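Side-chain contacts in glucan-binding protein C, GbpC (Streptococcus mutans UA159, PDB 5UQZ), which probably binds glucan and mediates both sucrose-independent and sucrose-dependent adherence of the bacterium from its cell wall, through a calcium-binding beta-supersandwich domain: residues A[268-271]-A[276-279]; A[89-94]-A[103-108]; A[62-67]-A[201-206]; A[43-48]-A[336-341]. All coordinates share one frame; numbering follows the deposited sequence.

Contact 1: A[268-271]-A[276-279]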
loop_
_atom_site.group_PDB
_atom_site.type_symbol
_atom_site.label_atom_id
_atom_site.label_comp_id
_atom_site.label_asym_id
_atom_site.label_seq_id
_atom_site.Cartn_x
_atom_site.Cartn_y
_atom_site.Cartn_z
ATOM N N GLN A 268 -1.424 5.008 -11.763
ATOM C CA GLN A 268 -0.226 5.628 -11.204
ATOM C C GLN A 268 0.118 6.986 -11.817
ATOM O O GLN A 268 0.670 7.844 -11.109
ATOM C CB GLN A 268 0.981 4.704 -11.451
ATOM C CG GLN A 268 2.218 5.079 -10.639
ATOM C CD GLN A 268 2.124 4.623 -9.182
ATOM O OE1 GLN A 268 1.479 3.628 -8.876
ATOM N NE2 GLN A 268 2.758 5.354 -8.283
ATOM N N TYR A 269 -0.154 7.189 -13.112
ATOM C CA TYR A 269 0.246 8.415 -13.805
ATOM C C TYR A 269 -0.940 9.028 -14.509
ATOM O O TYR A 269 -1.591 8.371 -15.329
ATOM C CB TYR A 269 1.335 8.070 -14.872
ATOM C CG TYR A 269 2.628 7.641 -14.196
ATOM C CD1 TYR A 269 3.440 8.574 -13.551
ATOM C CD2 TYR A 269 3.008 6.295 -14.160
ATOM C CE1 TYR A 269 4.579 8.177 -12.851
ATOM C CE2 TYR A 269 4.163 5.894 -13.478
ATOM C CZ TYR A 269 4.923 6.834 -12.820
ATOM O OH TYR A 269 6.052 6.454 -12.133
ATOM N N LYS A 270 -1.180 10.310 -14.227
ATOM C CA LYS A 270 -2.165 11.051 -15.008
ATOM C C LYS A 270 -1.844 10.977 -16.496
ATOM O O LYS A 270 -2.754 10.966 -17.327
ATOM C CB LYS A 270 -2.207 12.505 -14.541
ATOM C CG LYS A 270 -2.751 12.653 -13.128
ATOM C CD LYS A 270 -2.881 14.149 -12.834
ATOM C CE LYS A 270 -3.334 14.445 -11.455
ATOM N NZ LYS A 270 -3.498 15.962 -11.400
ATOM N N ALA A 271 -0.558 10.945 -16.861
ATOM C CA ALA A 271 -0.188 10.868 -18.275
ATOM C C ALA A 271 -0.699 9.596 -18.925
ATOM O O ALA A 271 -0.819 9.528 -20.156
ATOM C CB ALA A 271 1.336 10.927 -18.428
ATOM N N PHE A 276 -5.277 10.607 -10.390
ATOM C CA PHE A 276 -4.302 11.202 -9.497
ATOM C C PHE A 276 -2.958 10.573 -9.803
ATOM O O PHE A 276 -2.899 9.384 -10.137
ATOM C CB PHE A 276 -4.655 10.916 -8.022
ATOM C CG PHE A 276 -6.048 11.323 -7.658
ATOM C CD1 PHE A 276 -6.373 12.645 -7.352
ATOM C CD2 PHE A 276 -7.050 10.387 -7.577
ATOM C CE1 PHE A 276 -7.698 12.998 -7.006
ATOM C CE2 PHE A 276 -8.358 10.731 -7.247
ATOM C CZ PHE A 276 -8.692 12.030 -6.947
ATOM N N ASN A 277 -1.873 11.328 -9.630
ATOM C CA ASN A 277 -0.548 10.711 -9.668
ATOM C C ASN A 277 -0.278 9.989 -8.360
ATOM O O ASN A 277 -0.577 10.501 -7.278
ATOM C CB ASN A 277 0.520 11.777 -9.874
ATOM C CG ASN A 277 0.519 12.311 -11.290
ATOM O OD1 ASN A 277 0.475 11.537 -12.257
ATOM N ND2 ASN A 277 0.580 13.633 -11.431
ATOM N N GLY A 278 0.331 8.813 -8.460
ATOM C CA GLY A 278 0.689 8.043 -7.301
ATOM C C GLY A 278 2.005 8.422 -6.664
ATOM O O GLY A 278 2.171 8.209 -5.455
ATOM N N ASP A 279 2.956 8.919 -7.469
ATOM C CA ASP A 279 4.341 9.112 -7.043
ATOM C C ASP A 279 4.480 10.408 -6.265
ATOM O O ASP A 279 3.662 11.337 -6.388
ATOM C CB ASP A 279 5.329 9.286 -8.209
ATOM C CG ASP A 279 5.529 8.046 -9.057
ATOM O OD1 ASP A 279 5.058 6.954 -8.706
ATOM O OD2 ASP A 279 6.240 8.184 -10.116
HETATM O O HOH W 1 2.863 9.498 -10.331
HETATM O O HOH W 2 1.527 11.708 -14.903
#

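Contact 2: A[89-94]-A[103-108]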
loop_
_atom_site.group_PDB
_atom_site.type_symbol
_atom_site.label_atom_id
_atom_site.label_comp_id
_atom_site.label_asym_id
_atom_site.label_seq_id
_atom_site.Cartn_x
_atom_site.Cartn_y
_atom_site.Cartn_z
ATOM N N GLN A 89 23.246 -4.887 6.520
ATOM C CA GLN A 89 23.997 -3.629 6.585
ATOM C C GLN A 89 24.552 -3.264 5.218
ATOM O O GLN A 89 24.497 -2.097 4.790
ATOM C CB GLN A 89 25.173 -3.765 7.576
ATOM C CG GLN A 89 24.861 -3.856 9.059
ATOM C CD GLN A 89 26.030 -4.451 9.879
ATOM O OE1 GLN A 89 27.194 -4.431 9.445
ATOM N NE2 GLN A 89 25.704 -5.030 11.041
ATOM N N LYS A 90 25.133 -4.253 4.524
ATOM C CA LYS A 90 25.790 -3.960 3.252
ATOM C C LYS A 90 24.808 -3.439 2.216
ATOM O O LYS A 90 25.180 -2.622 1.364
ATOM C CB LYS A 90 26.496 -5.196 2.712
ATOM C CG LYS A 90 27.217 -4.923 1.391
ATOM C CD LYS A 90 27.909 -6.162 0.872
ATOM C CE LYS A 90 27.135 -6.791 -0.275
ATOM N NZ LYS A 90 27.728 -8.084 -0.710
ATOM N N HIS A 91 23.563 -3.885 2.265
ATOM C CA HIS A 91 22.571 -3.474 1.281
ATOM C C HIS A 91 21.712 -2.294 1.728
ATOM O O HIS A 91 20.822 -1.874 0.978
ATOM C CB HIS A 91 21.671 -4.666 0.906
ATOM C CG HIS A 91 22.402 -5.743 0.179
ATOM N ND1 HIS A 91 22.379 -5.869 -1.198
ATOM C CD2 HIS A 91 23.245 -6.703 0.630
ATOM C CE1 HIS A 91 23.141 -6.890 -1.555
ATOM N NE2 HIS A 91 23.681 -7.409 -0.468
ATOM N N ALA A 92 21.949 -1.750 2.913
ATOM C CA ALA A 92 21.036 -0.761 3.480
ATOM C C ALA A 92 21.069 0.581 2.766
ATOM O O ALA A 92 20.093 1.323 2.851
ATOM C CB ALA A 92 21.369 -0.535 4.948
ATOM N N THR A 93 22.154 0.921 2.085
ATOM C CA THR A 93 22.213 2.235 1.454
ATOM C C THR A 93 21.774 2.206 0.003
ATOM O O THR A 93 21.674 3.266 -0.622
ATOM C CB THR A 93 23.618 2.826 1.572
ATOM O OG1 THR A 93 24.544 1.979 0.884
ATOM C CG2 THR A 93 24.018 2.916 3.028
ATOM N N GLU A 94 21.487 1.027 -0.533
ATOM C CA GLU A 94 21.109 0.865 -1.929
ATOM C C GLU A 94 19.707 1.404 -2.183
ATOM O O GLU A 94 18.910 1.617 -1.264
ATOM C CB GLU A 94 21.093 -0.618 -2.299
ATOM C CG GLU A 94 22.446 -1.249 -2.388
ATOM C CD GLU A 94 22.360 -2.732 -2.694
ATOM O OE1 GLU A 94 21.337 -3.381 -2.327
ATOM O OE2 GLU A 94 23.324 -3.248 -3.301
ATOM N N ASP A 103 19.671 -11.135 -7.353
ATOM C CA ASP A 103 20.942 -11.467 -8.003
ATOM C C ASP A 103 22.138 -10.958 -7.196
ATOM O O ASP A 103 23.270 -11.416 -7.418
ATOM C CB ASP A 103 21.045 -10.750 -9.351
ATOM C CG ASP A 103 20.114 -11.305 -10.415
ATOM O OD1 ASP A 103 19.493 -12.356 -10.224
ATOM O OD2 ASP A 103 20.049 -10.678 -11.491
ATOM N N ASN A 104 21.922 -9.971 -6.325
ATOM C CA ASN A 104 23.012 -9.307 -5.614
ATOM C C ASN A 104 23.298 -9.927 -4.250
ATOM O O ASN A 104 24.051 -9.356 -3.455
ATOM C CB ASN A 104 22.664 -7.830 -5.418
ATOM C CG ASN A 104 22.709 -7.039 -6.709
ATOM O OD1 ASN A 104 23.328 -7.455 -7.678
ATOM N ND2 ASN A 104 22.075 -5.875 -6.711
ATOM N N TYR A 105 22.690 -11.055 -3.950
ATOM C CA TYR A 105 22.905 -11.791 -2.717
ATOM C C TYR A 105 23.395 -13.177 -3.085
ATOM O O TYR A 105 23.079 -13.693 -4.166
ATOM C CB TYR A 105 21.607 -11.898 -1.901
ATOM C CG TYR A 105 21.049 -10.576 -1.423
ATOM C CD1 TYR A 105 20.324 -9.738 -2.275
ATOM C CD2 TYR A 105 21.179 -10.199 -0.122
ATOM C CE1 TYR A 105 19.774 -8.536 -1.830
ATOM C CE2 TYR A 105 20.686 -9.005 0.344
ATOM C CZ TYR A 105 19.953 -8.180 -0.516
ATOM O OH TYR A 105 19.419 -7.012 -0.010
ATOM N N THR A 106 24.214 -13.749 -2.218
ATOM C CA THR A 106 24.728 -15.103 -2.418
ATOM C C THR A 106 24.482 -15.906 -1.148
ATOM O O THR A 106 24.028 -15.379 -0.124
ATOM C CB THR A 106 26.227 -15.150 -2.754
ATOM O OG1 THR A 106 26.959 -14.632 -1.654
ATOM C CG2 THR A 106 26.543 -14.318 -4.005
ATOM N N ALA A 107 24.805 -17.198 -1.207
ATOM C CA ALA A 107 24.502 -18.086 -0.082
ATOM C C ALA A 107 25.120 -17.595 1.224
ATOM O O ALA A 107 24.504 -17.713 2.299
ATOM C CB ALA A 107 25.024 -19.493 -0.395
ATOM N N SER A 108 26.325 -17.038 1.162
ATOM C CA SER A 108 27.026 -16.553 2.342
ATOM C C SER A 108 26.334 -15.371 3.014
ATOM O O SER A 108 26.703 -15.014 4.130
ATOM C CB SER A 108 28.458 -16.146 1.942
ATOM O OG SER A 108 28.425 -15.181 0.904
HETATM O O HOH W 3 25.388 -9.418 -0.962
HETATM O O HOH W 4 21.720 -5.211 -4.273
#

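Contact 3: A[62-67]-A[201-206]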
loop_
_atom_site.group_PDB
_atom_site.type_symbol
_atom_site.label_atom_id
_atom_site.label_comp_id
_atom_site.label_asym_id
_atom_site.label_seq_id
_atom_site.Cartn_x
_atom_site.Cartn_y
_atom_site.Cartn_z
ATOM N N GLN A 62 -17.731 -2.186 11.069
ATOM C CA GLN A 62 -16.376 -2.411 11.575
ATOM C C GLN A 62 -16.361 -2.675 13.068
ATOM O O GLN A 62 -16.721 -1.806 13.879
ATOM C CB GLN A 62 -15.497 -1.198 11.259
ATOM C CG GLN A 62 -14.065 -1.322 11.831
ATOM C CD GLN A 62 -13.290 -2.384 11.078
ATOM O OE1 GLN A 62 -13.537 -3.582 11.281
ATOM N NE2 GLN A 62 -12.334 -1.942 10.223
ATOM N N GLY A 63 -15.914 -3.855 13.464
ATOM C CA GLY A 63 -15.650 -4.187 14.848
ATOM C C GLY A 63 -14.185 -4.446 15.129
ATOM O O GLY A 63 -13.839 -4.712 16.290
ATOM N N LEU A 64 -13.333 -4.412 14.111
ATOM C CA LEU A 64 -11.916 -4.705 14.281
ATOM C C LEU A 64 -11.171 -3.383 14.450
ATOM O O LEU A 64 -11.325 -2.472 13.633
ATOM C CB LEU A 64 -11.376 -5.428 13.053
ATOM C CG LEU A 64 -9.866 -5.767 13.142
ATOM C CD1 LEU A 64 -9.592 -6.831 14.184
ATOM C CD2 LEU A 64 -9.393 -6.271 11.765
ATOM N N VAL A 65 -10.333 -3.311 15.483
ATOM C CA VAL A 65 -9.359 -2.243 15.652
ATOM C C VAL A 65 -7.996 -2.925 15.639
ATOM O O VAL A 65 -7.662 -3.656 16.573
ATOM C CB VAL A 65 -9.597 -1.445 16.952
ATOM C CG1 VAL A 65 -8.555 -0.349 17.066
ATOM C CG2 VAL A 65 -11.034 -0.892 16.993
ATOM N N PHE A 66 -7.243 -2.730 14.569
ATOM C CA PHE A 66 -5.984 -3.437 14.358
ATOM C C PHE A 66 -5.168 -2.551 13.429
ATOM O O PHE A 66 -5.111 -2.743 12.214
ATOM C CB PHE A 66 -6.277 -4.799 13.749
ATOM C CG PHE A 66 -5.024 -5.632 13.477
ATOM C CD1 PHE A 66 -4.136 -5.957 14.502
ATOM C CD2 PHE A 66 -4.761 -6.101 12.217
ATOM C CE1 PHE A 66 -3.006 -6.739 14.227
ATOM C CE2 PHE A 66 -3.655 -6.886 11.952
ATOM C CZ PHE A 66 -2.801 -7.209 12.963
ATOM N N ILE A 67 -4.574 -1.522 14.014
ATOM C CA ILE A 67 -3.959 -0.478 13.208
ATOM C C ILE A 67 -2.562 -0.117 13.601
ATOM O O ILE A 67 -1.787 0.358 12.761
ATOM C CB ILE A 67 -4.824 0.763 13.104
ATOM C CG1 ILE A 67 -4.186 1.816 12.205
ATOM C CG2 ILE A 67 -5.086 1.272 14.357
ATOM C CD1 ILE A 67 -3.647 1.161 10.837
ATOM N N ILE A 201 -4.588 -14.895 8.546
ATOM C CA ILE A 201 -4.431 -14.196 9.829
ATOM C C ILE A 201 -5.401 -14.776 10.836
ATOM O O ILE A 201 -6.593 -14.943 10.540
ATOM C CB ILE A 201 -4.737 -12.702 9.631
ATOM C CG1 ILE A 201 -3.810 -12.068 8.584
ATOM C CG2 ILE A 201 -4.615 -11.978 10.991
ATOM C CD1 ILE A 201 -4.265 -10.657 8.145
ATOM N N ILE A 202 -4.900 -15.065 12.039
ATOM C CA ILE A 202 -5.745 -15.526 13.134
ATOM C C ILE A 202 -5.505 -14.580 14.315
ATOM O O ILE A 202 -4.354 -14.314 14.687
ATOM C CB ILE A 202 -5.409 -16.977 13.541
ATOM C CG1 ILE A 202 -5.673 -17.949 12.380
ATOM C CG2 ILE A 202 -6.253 -17.379 14.745
ATOM C CD1 ILE A 202 -5.226 -19.338 12.668
ATOM N N PHE A 203 -6.596 -14.058 14.879
ATOM C CA PHE A 203 -6.534 -13.223 16.070
ATOM C C PHE A 203 -6.897 -14.068 17.284
ATOM O O PHE A 203 -7.783 -14.908 17.212
ATOM C CB PHE A 203 -7.531 -12.062 15.949
ATOM C CG PHE A 203 -7.298 -11.184 14.734
ATOM C CD1 PHE A 203 -6.232 -10.268 14.712
ATOM C CD2 PHE A 203 -8.124 -11.263 13.624
ATOM C CE1 PHE A 203 -6.029 -9.430 13.635
ATOM C CE2 PHE A 203 -7.933 -10.408 12.557
ATOM C CZ PHE A 203 -6.902 -9.496 12.543
ATOM N N TYR A 204 -6.273 -13.783 18.433
ATOM C CA TYR A 204 -6.541 -14.534 19.654
ATOM C C TYR A 204 -7.032 -13.584 20.745
ATOM O O TYR A 204 -6.564 -12.436 20.843
ATOM C CB TYR A 204 -5.255 -15.237 20.190
ATOM C CG TYR A 204 -4.700 -16.247 19.237
ATOM C CD1 TYR A 204 -3.938 -15.878 18.137
ATOM C CD2 TYR A 204 -4.898 -17.612 19.465
ATOM C CE1 TYR A 204 -3.423 -16.824 17.269
ATOM C CE2 TYR A 204 -4.342 -18.567 18.604
ATOM C CZ TYR A 204 -3.614 -18.150 17.507
ATOM O OH TYR A 204 -3.040 -19.059 16.649
ATOM N N ASP A 205 -7.975 -14.084 21.561
ATOM C CA ASP A 205 -8.501 -13.342 22.684
ATOM C C ASP A 205 -7.579 -13.452 23.906
ATOM O O ASP A 205 -6.512 -14.067 23.864
ATOM C CB ASP A 205 -9.942 -13.750 22.964
ATOM C CG ASP A 205 -10.098 -15.157 23.502
ATOM O OD1 ASP A 205 -9.139 -15.767 24.031
ATOM O OD2 ASP A 205 -11.229 -15.710 23.413
ATOM N N GLU A 206 -7.991 -12.823 25.011
ATOM C CA GLU A 206 -7.101 -12.753 26.170
ATOM C C GLU A 206 -6.933 -14.091 26.839
ATOM O O GLU A 206 -5.956 -14.296 27.569
ATOM C CB GLU A 206 -7.528 -11.655 27.146
ATOM C CG GLU A 206 -7.298 -10.204 26.568
ATOM C CD GLU A 206 -5.801 -9.863 26.304
ATOM O OE1 GLU A 206 -4.940 -10.220 27.121
ATOM O OE2 GLU A 206 -5.499 -9.205 25.289
#

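Contact 4: A[43-48]-A[336-341]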
loop_
_atom_site.group_PDB
_atom_site.type_symbol
_atom_site.label_atom_id
_atom_site.label_comp_id
_atom_site.label_asym_id
_atom_site.label_seq_id
_atom_site.Cartn_x
_atom_site.Cartn_y
_atom_site.Cartn_z
ATOM N N GLU A 43 -18.991 12.187 -1.723
ATOM C CA GLU A 43 -20.437 12.254 -1.603
ATOM C C GLU A 43 -21.043 10.867 -1.758
ATOM O O GLU A 43 -22.043 10.545 -1.101
ATOM C CB GLU A 43 -21.000 13.241 -2.632
ATOM C CG GLU A 43 -20.626 14.683 -2.391
ATOM C CD GLU A 43 -21.069 15.228 -1.025
ATOM O OE1 GLU A 43 -22.140 14.836 -0.514
ATOM O OE2 GLU A 43 -20.309 16.058 -0.468
ATOM N N GLN A 44 -20.500 10.057 -2.669
ATOM C CA GLN A 44 -21.001 8.694 -2.803
ATOM C C GLN A 44 -20.790 7.891 -1.525
ATOM O O GLN A 44 -21.689 7.155 -1.088
ATOM C CB GLN A 44 -20.345 8.002 -4.004
ATOM C CG GLN A 44 -20.844 6.578 -4.234
ATOM C CD GLN A 44 -22.339 6.501 -4.566
ATOM O OE1 GLN A 44 -22.954 7.502 -4.924
ATOM N NE2 GLN A 44 -22.915 5.303 -4.457
ATOM N N TYR A 45 -19.600 7.998 -0.930
ATOM C CA TYR A 45 -19.345 7.279 0.302
ATOM C C TYR A 45 -20.305 7.713 1.416
ATOM O O TYR A 45 -20.861 6.860 2.133
ATOM C CB TYR A 45 -17.888 7.510 0.717
ATOM C CG TYR A 45 -17.510 6.720 1.955
ATOM C CD1 TYR A 45 -17.672 5.317 2.016
ATOM C CD2 TYR A 45 -17.034 7.374 3.094
ATOM C CE1 TYR A 45 -17.346 4.582 3.149
ATOM C CE2 TYR A 45 -16.688 6.640 4.254
ATOM C CZ TYR A 45 -16.840 5.259 4.273
ATOM O OH TYR A 45 -16.505 4.549 5.390
ATOM N N LYS A 46 -20.544 9.020 1.551
ATOM C CA LYS A 46 -21.483 9.475 2.571
ATOM C C LYS A 46 -22.862 8.888 2.338
ATOM O O LYS A 46 -23.549 8.516 3.305
ATOM C CB LYS A 46 -21.561 11.005 2.586
ATOM C CG LYS A 46 -20.353 11.630 3.306
ATOM C CD LYS A 46 -20.603 13.089 3.654
ATOM C CE LYS A 46 -20.772 13.934 2.428
ATOM N NZ LYS A 46 -20.995 15.392 2.765
ATOM N N LYS A 47 -23.308 8.822 1.073
ATOM C CA LYS A 47 -24.610 8.246 0.765
ATOM C C LYS A 47 -24.636 6.758 1.111
ATOM O O LYS A 47 -25.639 6.253 1.634
ATOM C CB LYS A 47 -24.886 8.469 -0.721
ATOM C CG LYS A 47 -26.143 7.819 -1.238
ATOM C CD LYS A 47 -26.337 8.107 -2.728
ATOM C CE LYS A 47 -27.513 7.336 -3.313
ATOM N NZ LYS A 47 -27.219 5.926 -3.626
ATOM N N GLU A 48 -23.565 6.019 0.789
ATOM C CA GLU A 48 -23.518 4.580 1.086
ATOM C C GLU A 48 -23.604 4.333 2.581
ATOM O O GLU A 48 -24.265 3.377 3.022
ATOM C CB GLU A 48 -22.235 3.977 0.521
ATOM C CG GLU A 48 -22.310 3.932 -0.988
ATOM C CD GLU A 48 -21.012 3.582 -1.658
ATOM O OE1 GLU A 48 -19.975 3.629 -0.962
ATOM O OE2 GLU A 48 -21.012 3.289 -2.872
ATOM N N ALA A 336 -8.866 2.692 3.540
ATOM C CA ALA A 336 -8.717 3.982 2.864
ATOM C C ALA A 336 -10.032 4.309 2.150
ATOM O O ALA A 336 -10.390 3.662 1.157
ATOM C CB ALA A 336 -7.579 3.868 1.850
ATOM N N VAL A 337 -10.721 5.334 2.640
ATOM C CA VAL A 337 -12.003 5.765 2.061
ATOM C C VAL A 337 -11.880 7.206 1.591
ATOM O O VAL A 337 -10.992 7.948 2.041
ATOM C CB VAL A 337 -13.174 5.612 3.056
ATOM C CG1 VAL A 337 -13.379 4.137 3.387
ATOM C CG2 VAL A 337 -12.932 6.467 4.284
ATOM N N PRO A 338 -12.755 7.649 0.697
ATOM C CA PRO A 338 -12.729 9.073 0.312
ATOM C C PRO A 338 -13.012 9.970 1.507
ATOM O O PRO A 338 -13.839 9.648 2.359
ATOM C CB PRO A 338 -13.860 9.181 -0.701
ATOM C CG PRO A 338 -14.347 7.877 -0.984
ATOM C CD PRO A 338 -13.806 6.883 -0.008
ATOM N N LYS A 339 -12.357 11.133 1.510
ATOM C CA LYS A 339 -12.451 12.095 2.597
ATOM C C LYS A 339 -12.944 13.420 2.026
ATOM O O LYS A 339 -13.071 13.609 0.798
ATOM C CB LYS A 339 -11.075 12.320 3.237
ATOM C CG LYS A 339 -10.355 11.082 3.672
ATOM C CD LYS A 339 -10.970 10.422 4.816
ATOM C CE LYS A 339 -10.206 9.150 5.144
ATOM N NZ LYS A 339 -10.745 8.544 6.395
ATOM N N ASP A 340 -13.217 14.354 2.929
ATOM C CA ASP A 340 -13.746 15.641 2.525
ATOM C C ASP A 340 -12.644 16.442 1.838
ATOM O O ASP A 340 -11.622 16.744 2.469
ATOM C CB ASP A 340 -14.177 16.342 3.819
ATOM C CG ASP A 340 -14.820 17.683 3.579
ATOM O OD1 ASP A 340 -14.812 18.209 2.459
ATOM O OD2 ASP A 340 -15.336 18.245 4.577
ATOM N N PRO A 341 -12.806 16.826 0.571
ATOM C CA PRO A 341 -11.767 17.626 -0.106
ATOM C C PRO A 341 -11.792 19.096 0.256
ATOM O O PRO A 341 -10.938 19.850 -0.222
ATOM C CB PRO A 341 -12.097 17.441 -1.583
ATOM C CG PRO A 341 -13.588 17.273 -1.608
ATOM C CD PRO A 341 -13.949 16.523 -0.305
#

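Contact 1: A[268-271]-A[276-279]
D279 takes two donors from the facing segment, one on each carboxylate oxygen. The hydroxyl of Y269 reaches OD2 on its syn side, with OH 2.7 Å from OD2, and the ring stands at 90° to the carboxylate plane. Q268 supplies the other: its NE2 lies 2.8 Å from D279 OD1, on the anti side and out of the carboxylate plane. The Q268 chain bends at CG (chi2 78°), which brings the amide back toward D279 although the side chain sets out away from it; its CG also covers one face of the Y269 ring.

Behind this pair the backbones are tied directly. G278 N donates to Q268 O at 2.8 Å, and a water donates to that same oxygen while accepting from D279 N. N277 OD1 takes a nearly straight bond from K270 N (2.9 Å) and a second from a water that also holds A271 N.

Q268 OE1 is bonded to N226 ND2, so the amide joins this loop to a residue of the calcium site. Around it, Y269 packs against T230 of strand 227-230, F276 packs on helix 3-51, and K270 makes a salt bridge to E34 of that helix.

Contact 2: A[89-94]-A[103-108]
A face-to-face aromatic stack joins the C-terminal part of helix 85-91 to the loop leading into strand 110-111: the H91 imidazole lies on the Y105 ring, centroids 3.8 Å apart and planes 13° from parallel. The two side chains come from opposite directions, and the overlap is offset. Y105 CZ sits over the centre of the imidazole, whereas H91 CE1 meets the tyrosine ring nearer its rim. The phenol oxygen therefore runs on past the middle of the imidazole, and Y105 OH lies 3.2 Å from H91 CG. That hydroxyl is hydrogen-bonded to Q99 O, which ties the tyrosine to the end of helix 96-99.

H91 opens a type I beta turn that closes at E94, and the turn folds the glutamate back onto the ring. H91 ND1 donates to E94 OE1 at 2.9 Å, reaching it from above the carboxylate plane; this His-carboxylate bond helps to hold the rotation of the imidazole, and a nearby carboxylate may favour its protonated form.

The ring edge faces N104, whose backbone O is 3.2 Å from H91 CE1 and near the imidazole plane. One water bridges H91 NE2 (2.7 Å) to N104 O and also accepts from K90 NZ. A second water, close to H91 ND1, accepts from N104 ND2 at 2.6 Å.

Contact 3: A[62-67]-A[201-206]
L64 N donates to the side-chain oxygen of Q62, two residues earlier, at 3.0 Å from OE1 and from above the amide carbonyl plane, while Q62 NE2 is bonded to I219 O. The amide spans the start of strand 64-65 and the first residue of strand 219-222. L64 on strand 64-65 and F66 just beyond it both point toward F203 on strand 194-204.

F203 and F66 form a T-shaped pair, with the edge of F203 directed at the face of F66. The planes are 81° apart and the centroids 5.1 Å apart. F203 CE1 stands over the centre of the F66 ring, which leaves it almost equally far from all six carbons, the nearest being F66 CD2 at 3.8 Å. F66 has CG anti to its own backbone N (chi1 180°), carrying the ring out across the gap between backbones whose CA atoms at F66 and F203 are 9.9 Å apart.

Both faces of F203 are covered. L64 brings CD1 over one near the rim, 4.1 Å from F203 CZ, and I201 CG2 lies against the opposite one. Further out, M220 touches both L64 and I201, and V152 of strand 151-160 touches F66.

No hydrogen bond crosses between the segments: they are joined by apolar contact and the weak electrostatics of a ring C-H, at F203 CE1, directed at the pi face of F66, in a buried setting.

Contact 4: A[43-48]-A[336-341]
The last turns of helix 3-51 run past an irregular extended segment near the C-terminal end of this fragment, and the backbones approach most closely at Y45 and P338, whose CA atoms are 6.9 Å apart. Y45 stands at the end of a predicted coiled-coil stretch of the helix and carries the contact from that side. With CG anti to the backbone N (chi1 -176°), its ring extends from the helix over to V337 and P338.

V337 lies over one face of the ring in a CH-pi contact: CB is 4.0 Å from the ring centroid and only 19° off the normal, shifted toward the rim. Its two methyls spread over the phenol end. V337 CG1 is 3.7 Å from Y45 CZ and equally near the hydroxyl oxygen, while CG2 rests 3.8 Å from Y45 CE2. P338 meets the base of the same side chain, crossing it at about a right angle, with P338 CG 3.9 Å from Y45 CB.

No hydrogen bond passes between the segments. The polar links of the helix run along its own surface: Q44 NE2 donates to E48 OE2 at 3.2 Å, one turn on, and E43 pairs weakly with K46 and makes a further salt bridge to K39.

Y45 is also enclosed by V58 and E59 of helix 57-60 and by P250 from a loop, and V337 touches V58 as well. Beyond V337, P338 packs on A41 and P341 on Y35 and Q38, which lays the tail of the fragment along the long helix, back toward its N-terminal end.

How the contacts relate
Contacts 3 and 4 are buried and apolar, with no hydrogen bond between their segments; the other two are only partly buried, and contact 1 is joined by direct hydrogen bonds, while contact 2 combines a ring stack with water bridges. Aromatic rings work differently in each: edge-on in contact 3, stacked in contact 2, covered by aliphatic groups in contact 4, and presenting a hydroxyl in contact 1. Helix 3-51 links contacts 1 and 4, since it supplies Y45 and also receives K270 and F276; their nearest atoms are about 8 Å apart. Contact 1 alone adjoins the calcium site. Contact 2 is remote, its centre about 44 Å from that of contact 4, across the chain's centre.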